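Local coordinates for flower-specific gamma-thionin-like protein/acidic protein (Solanum lycopersicum, PDB 4UJ0), which probably defends the flower against microbes as a plant defensin that binds phosphatidylinositol 4,5-bisphosphate through a dimeric cationic grip and lyses cells, at residues I4-S9 with K42-K47. Numbering follows the deposited sequence.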
# COMPACT_ATOMS: atom_id res chain seq x y z
N ILE A 4 8.57 -2.14 -10.14
CA ILE A 4 7.42 -2.15 -9.23
C ILE A 4 6.44 -1.02 -9.54
O ILE A 4 6.84 0.13 -9.70
CB ILE A 4 7.89 -2.00 -7.77
CG1 ILE A 4 8.85 -3.13 -7.40
CG2 ILE A 4 6.68 -1.94 -6.82
CD1 ILE A 4 8.25 -4.53 -7.49
N CYS A 5 5.16 -1.38 -9.65
CA CYS A 5 4.10 -0.42 -9.92
C CYS A 5 3.35 -0.13 -8.63
O CYS A 5 3.25 -0.99 -7.77
CB CYS A 5 3.12 -0.99 -10.94
SG CYS A 5 3.62 -0.64 -12.64
N LYS A 6 2.81 1.08 -8.53
CA LYS A 6 2.19 1.52 -7.29
C LYS A 6 0.84 2.15 -7.55
O LYS A 6 0.68 2.89 -8.52
CB LYS A 6 3.13 2.56 -6.70
CG LYS A 6 2.92 2.93 -5.29
CD LYS A 6 4.11 3.77 -4.80
CE LYS A 6 4.41 4.94 -5.73
NZ LYS A 6 5.48 5.85 -5.20
N ALA A 7 -0.10 1.94 -6.63
CA ALA A 7 -1.43 2.56 -6.68
C ALA A 7 -1.94 2.78 -5.25
O ALA A 7 -1.61 2.01 -4.34
CB ALA A 7 -2.40 1.68 -7.44
N PRO A 8 -2.73 3.84 -5.03
CA PRO A 8 -3.27 4.05 -3.69
C PRO A 8 -4.25 2.95 -3.32
O PRO A 8 -5.03 2.49 -4.14
CB PRO A 8 -3.98 5.41 -3.81
CG PRO A 8 -4.26 5.58 -5.26
CD PRO A 8 -3.12 4.90 -5.98
N SER A 9 -4.20 2.55 -2.06
CA SER A 9 -5.08 1.50 -1.56
C SER A 9 -6.52 1.96 -1.60
O SER A 9 -6.84 3.08 -1.21
CB SER A 9 -4.75 1.18 -0.12
OG SER A 9 -5.72 0.29 0.40
N LYS A 42 -0.65 8.13 3.08
CA LYS A 42 -1.54 7.25 2.33
C LYS A 42 -0.93 5.87 2.29
O LYS A 42 0.29 5.72 2.29
CB LYS A 42 -1.76 7.77 0.90
CG LYS A 42 -2.74 8.94 0.81
CD LYS A 42 -4.06 8.57 1.44
CE LYS A 42 -5.20 9.47 1.00
NZ LYS A 42 -6.51 8.93 1.48
N CYS A 43 -1.78 4.85 2.26
CA CYS A 43 -1.33 3.48 1.99
C CYS A 43 -1.18 3.29 0.48
O CYS A 43 -2.14 3.46 -0.28
CB CYS A 43 -2.31 2.48 2.57
SG CYS A 43 -2.04 0.77 2.14
N LEU A 44 0.04 2.96 0.06
CA LEU A 44 0.38 2.77 -1.36
C LEU A 44 0.64 1.30 -1.61
O LEU A 44 1.56 0.73 -1.03
CB LEU A 44 1.62 3.58 -1.74
CG LEU A 44 1.47 5.09 -1.52
CD1 LEU A 44 2.72 5.85 -1.96
CD2 LEU A 44 0.23 5.59 -2.25
N CYS A 45 -0.17 0.69 -2.46
CA CYS A 45 -0.01 -0.72 -2.77
C CYS A 45 0.97 -0.89 -3.92
O CYS A 45 0.98 -0.07 -4.83
CB CYS A 45 -1.35 -1.33 -3.16
SG CYS A 45 -2.62 -1.24 -1.86
N THR A 46 1.74 -1.97 -3.87
CA THR A 46 2.77 -2.23 -4.85
C THR A 46 2.69 -3.65 -5.42
O THR A 46 2.36 -4.62 -4.72
CB THR A 46 4.17 -2.00 -4.23
OG1 THR A 46 4.29 -2.77 -3.02
CG2 THR A 46 4.35 -0.51 -3.91
N LYS A 47 3.02 -3.77 -6.71
CA LYS A 47 3.15 -5.08 -7.35
C LYS A 47 4.08 -4.92 -8.54
O LYS A 47 4.28 -3.82 -9.06
CB LYS A 47 1.78 -5.61 -7.80
CG LYS A 47 1.09 -4.71 -8.84
CD LYS A 47 0.02 -5.44 -9.64
CE LYS A 47 -1.16 -5.84 -8.80
NZ LYS A 47 -2.29 -6.33 -9.66
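C5 and K47 pair through both of their backbone amides, C5 N to K47 O at 2.7 Å and K47 N to C5 O at 3.0 Å, and A7 with C45 repeats this two-bond pattern. A fifth bond, S9 N to C43 O (2.9 Å), extends the pairing past P8. At the non-hydrogen-bonded pair between the two doubly bonded ones, alpha C-H groups turn inward: K6 CA lies 3.2 Å from C45 O, and T46 CA approaches C5 O in the same way. On the face carrying K6, T46, P8 and L44, K6 CG lies anti to the backbone N (chi1 -165°), which carries the chain across the L44 side chain at a slant, CD 3.8 Å from L44 CD1. Further along, I4 CG2 packs against T46 CB at 3.6 Å. This is the pairing of the first and last strands in the cysteine-stabilised alpha-beta fold of defensins, where 43-48 is the central strand and 33-36 flanks it. S9 CB sits by two sulfurs, 3.6 Å from C43 SG and 3.7 Å from C45 SG. Those cysteines are disulfide-bonded to C22 and C26 of helix 19-28, which ties the central strand to the helix. Hydrogen bonds of S9 OG to E29 and to the backbone N of T11 and F12 position that side chain, while the C5–C49 disulfide ties the start of strand 4-8 to the C-terminal residue.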